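Local coordinates for trehalose-6-phosphate phosphatase-related protein (Thermoplasma acidophilum, PDB 1U02), which removes the phosphate from trehalose 6-phosphate to release free trehalose, using magnesium as its cofactor, at residues 99-107 with 115-123. Numbering follows the deposited sequence.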
loop_
_atom_site.group_PDB
_atom_site.type_symbol
_atom_site.label_atom_id
_atom_site.label_comp_id
_atom_site.label_asym_id
_atom_site.label_seq_id
_atom_site.Cartn_x
_atom_site.Cartn_y
_atom_site.Cartn_z
ATOM N N TRP A 99 -8.972 22.861 -2.516
ATOM C CA TRP A 99 -8.479 22.738 -3.883
ATOM C C TRP A 99 -9.407 21.921 -4.775
ATOM O O TRP A 99 -9.294 21.970 -6.002
ATOM C CB TRP A 99 -7.078 22.122 -3.900
ATOM C CG TRP A 99 -6.024 22.992 -3.261
ATOM C CD1 TRP A 99 -6.190 24.251 -2.756
ATOM C CD2 TRP A 99 -4.649 22.655 -3.057
ATOM N NE1 TRP A 99 -5.001 24.716 -2.246
ATOM C CE2 TRP A 99 -4.038 23.756 -2.419
ATOM C CE3 TRP A 99 -3.871 21.524 -3.349
ATOM C CZ2 TRP A 99 -2.680 23.760 -2.069
ATOM C CZ3 TRP A 99 -2.518 21.530 -2.999
ATOM C CH2 TRP A 99 -1.942 22.639 -2.367
ATOM N N VAL A 100 -10.320 21.167 -4.169
ATOM C CA VAL A 100 -11.263 20.381 -4.955
ATOM C C VAL A 100 -12.138 21.309 -5.805
ATOM O O VAL A 100 -12.651 20.904 -6.844
ATOM C CB VAL A 100 -12.176 19.499 -4.067
ATOM C CG1 VAL A 100 -11.334 18.472 -3.318
ATOM C CG2 VAL A 100 -12.959 20.361 -3.084
ATOM N N SER A 101 -12.314 22.550 -5.360
ATOM C CA SER A 101 -13.116 23.501 -6.124
ATOM C C SER A 101 -12.217 24.298 -7.076
ATOM O O SER A 101 -12.648 24.705 -8.152
ATOM C CB SER A 101 -13.892 24.444 -5.189
ATOM O OG SER A 101 -13.030 25.202 -4.361
ATOM N N ASP A 102 -10.961 24.503 -6.687
ATOM C CA ASP A 102 -10.027 25.230 -7.544
ATOM C C ASP A 102 -9.692 24.394 -8.781
ATOM O O ASP A 102 -9.485 24.928 -9.873
ATOM C CB ASP A 102 -8.737 25.561 -6.787
ATOM C CG ASP A 102 -8.976 26.459 -5.586
ATOM O OD1 ASP A 102 -9.866 27.334 -5.653
ATOM O OD2 ASP A 102 -8.259 26.301 -4.578
ATOM N N PHE A 103 -9.655 23.076 -8.602
ATOM C CA PHE A 103 -9.343 22.150 -9.689
ATOM C C PHE A 103 -10.436 21.086 -9.773
ATOM O O PHE A 103 -10.232 19.942 -9.352
ATOM C CB PHE A 103 -7.999 21.470 -9.416
ATOM C CG PHE A 103 -6.874 22.432 -9.156
ATOM C CD1 PHE A 103 -6.319 23.175 -10.197
ATOM C CD2 PHE A 103 -6.375 22.604 -7.866
ATOM C CE1 PHE A 103 -5.275 24.080 -9.957
ATOM C CE2 PHE A 103 -5.335 23.506 -7.612
ATOM C CZ PHE A 103 -4.783 24.243 -8.661
ATOM N N PRO A 104 -11.606 21.443 -10.335
ATOM C CA PRO A 104 -12.738 20.519 -10.472
ATOM C C PRO A 104 -12.331 19.151 -11.004
ATOM O O PRO A 104 -11.740 19.041 -12.079
ATOM C CB PRO A 104 -13.674 21.261 -11.428
ATOM C CG PRO A 104 -13.428 22.699 -11.062
ATOM C CD PRO A 104 -11.911 22.729 -10.991
ATOM N N GLY A 105 -12.656 18.107 -10.251
ATOM C CA GLY A 105 -12.291 16.766 -10.672
ATOM C C GLY A 105 -11.265 16.192 -9.715
ATOM O O GLY A 105 -11.203 14.978 -9.506
ATOM N N LEU A 106 -10.452 17.071 -9.141
ATOM C CA LEU A 106 -9.447 16.664 -8.172
ATOM C C LEU A 106 -10.154 16.025 -6.981
ATOM O O LEU A 106 -11.193 16.514 -6.526
ATOM C CB LEU A 106 -8.651 17.877 -7.676
ATOM C CG LEU A 106 -7.718 17.626 -6.483
ATOM C CD1 LEU A 106 -6.594 16.693 -6.905
ATOM C CD2 LEU A 106 -7.154 18.946 -5.965
ATOM N N ARG A 107 -9.591 14.929 -6.489
ATOM C CA ARG A 107 -10.143 14.243 -5.325
ATOM C C ARG A 107 -9.041 14.195 -4.272
ATOM O O ARG A 107 -7.875 13.943 -4.592
ATOM C CB ARG A 107 -10.594 12.828 -5.699
ATOM C CG ARG A 107 -11.892 12.801 -6.506
ATOM C CD ARG A 107 -12.229 11.395 -6.987
ATOM N NE ARG A 107 -11.249 10.901 -7.950
ATOM C CZ ARG A 107 -11.297 9.697 -8.514
ATOM N NH1 ARG A 107 -12.281 8.857 -8.204
ATOM N NH2 ARG A 107 -10.368 9.338 -9.394
ATOM N N VAL A 115 -1.894 12.456 2.784
ATOM C CA VAL A 115 -2.983 13.095 2.060
ATOM C C VAL A 115 -2.682 12.766 0.612
ATOM O O VAL A 115 -1.633 13.134 0.078
ATOM C CB VAL A 115 -3.020 14.624 2.246
ATOM C CG1 VAL A 115 -4.170 15.206 1.427
ATOM C CG2 VAL A 115 -3.207 14.962 3.722
ATOM N N LEU A 116 -3.604 12.048 -0.011
ATOM C CA LEU A 116 -3.438 11.623 -1.387
ATOM C C LEU A 116 -4.293 12.464 -2.330
ATOM O O LEU A 116 -5.501 12.604 -2.130
ATOM C CB LEU A 116 -3.802 10.134 -1.488
ATOM C CG LEU A 116 -3.630 9.368 -2.802
ATOM C CD1 LEU A 116 -3.522 7.873 -2.511
ATOM C CD2 LEU A 116 -4.805 9.654 -3.714
ATOM N N TYR A 117 -3.652 13.042 -3.339
ATOM C CA TYR A 117 -4.348 13.857 -4.322
ATOM C C TYR A 117 -4.486 13.007 -5.583
ATOM O O TYR A 117 -3.482 12.582 -6.164
ATOM C CB TYR A 117 -3.544 15.132 -4.611
ATOM C CG TYR A 117 -3.311 15.982 -3.378
ATOM C CD1 TYR A 117 -4.199 16.999 -3.023
ATOM C CD2 TYR A 117 -2.236 15.726 -2.534
ATOM C CE1 TYR A 117 -4.020 17.741 -1.851
ATOM C CE2 TYR A 117 -2.044 16.456 -1.363
ATOM C CZ TYR A 117 -2.936 17.459 -1.025
ATOM O OH TYR A 117 -2.738 18.169 0.137
ATOM N N HIS A 118 -5.727 12.736 -5.984
ATOM C CA HIS A 118 -5.976 11.925 -7.173
ATOM C C HIS A 118 -6.352 12.853 -8.320
ATOM O O HIS A 118 -7.351 13.572 -8.252
ATOM C CB HIS A 118 -7.110 10.925 -6.920
ATOM C CG HIS A 118 -7.104 9.750 -7.853
ATOM N ND1 HIS A 118 -7.066 9.885 -9.226
ATOM C CD2 HIS A 118 -7.112 8.418 -7.608
ATOM C CE1 HIS A 118 -7.048 8.687 -9.785
ATOM N NE2 HIS A 118 -7.073 7.779 -8.824
ATOM N N LEU A 119 -5.545 12.836 -9.373
ATOM C CA LEU A 119 -5.791 13.698 -10.523
ATOM C C LEU A 119 -6.531 13.004 -11.659
ATOM O O LEU A 119 -6.684 13.569 -12.732
ATOM C CB LEU A 119 -4.461 14.260 -11.053
ATOM C CG LEU A 119 -3.767 15.337 -10.203
ATOM C CD1 LEU A 119 -3.380 14.767 -8.850
ATOM C CD2 LEU A 119 -2.529 15.855 -10.938
ATOM N N GLY A 120 -6.999 11.787 -11.413
ATOM C CA GLY A 120 -7.691 11.031 -12.441
ATOM C C GLY A 120 -8.848 11.695 -13.171
ATOM O O GLY A 120 -8.950 11.591 -14.393
ATOM N N LEU A 121 -9.718 12.382 -12.444
ATOM C CA LEU A 121 -10.880 13.017 -13.067
ATOM C C LEU A 121 -10.641 14.469 -13.429
ATOM O O LEU A 121 -11.511 15.134 -13.986
ATOM C CB LEU A 121 -12.077 12.933 -12.122
ATOM C CG LEU A 121 -12.450 11.539 -11.612
ATOM C CD1 LEU A 121 -13.579 11.666 -10.595
ATOM C CD2 LEU A 121 -12.862 10.657 -12.775
HETATM N N MSE A 122 -9.447 14.947 -13.116
HETATM C CA MSE A 122 -9.069 16.332 -13.349
HETATM C C MSE A 122 -8.668 16.658 -14.790
HETATM O O MSE A 122 -8.155 15.801 -15.517
HETATM C CB MSE A 122 -7.909 16.663 -12.422
HETATM C CG MSE A 122 -7.801 18.091 -12.012
HETATM SE SE MSE A 122 -6.129 18.274 -11.089
HETATM C CE MSE A 122 -5.374 19.680 -12.186
ATOM N N GLY A 123 -8.898 17.907 -15.187
ATOM C CA GLY A 123 -8.529 18.346 -16.523
ATOM C C GLY A 123 -7.015 18.404 -16.636
ATOM O O GLY A 123 -6.323 18.672 -15.654
HETATM O O HOH W 1 -10.570 20.445 -13.676
HETATM O O HOH W 2 -9.598 12.871 -9.575
#
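Arg107 lays NH2 over the centre of the His118 ring, 3.3 Å above its plane, with the guanidinium tilted 55° to the imidazole, while CD1 of Leu121 covers one guanidinium face. At the imidazole edge, Gly120 N donates in the ring plane to His118 ND1 (2.9 Å), fixing the ring's rotation. Trp99 CE3 meets Tyr117 CE1 obliquely at 4.1 Å. A bend at chi3 (-66°) turns the Arg107 chain along His118; NH2 is hydrogen-bonded to Met17 O and NH1 to Asn18 OD1. With an alanine in place of Arg107, both acceptors would probably lose these donors, and the His118 face its cover. Arg107 and His118 form an antiparallel hydrogen-bonded backbone pair, His118 N to Arg107 O at 2.8 Å. One water joins Gly105 O, Arg107 NE, His118 O and Leu121 N where the strands part. Apolar residues suit the side facing Leu130 of helix 127-141: SE of Met122, here a selenomethionine, meets Phe103 CB at 4.1 Å. Leu106 CD1 lies 4.1 Å from Tyr117 CB. At Gly105 (phi 113°) a CB would jam against the Pro104 carbonyl and also strike Leu121 O, so glycine suits. This is the open end of a beta hairpin bordering a four-stranded antiparallel sheet, consistent with a HAD phosphatase cap domain.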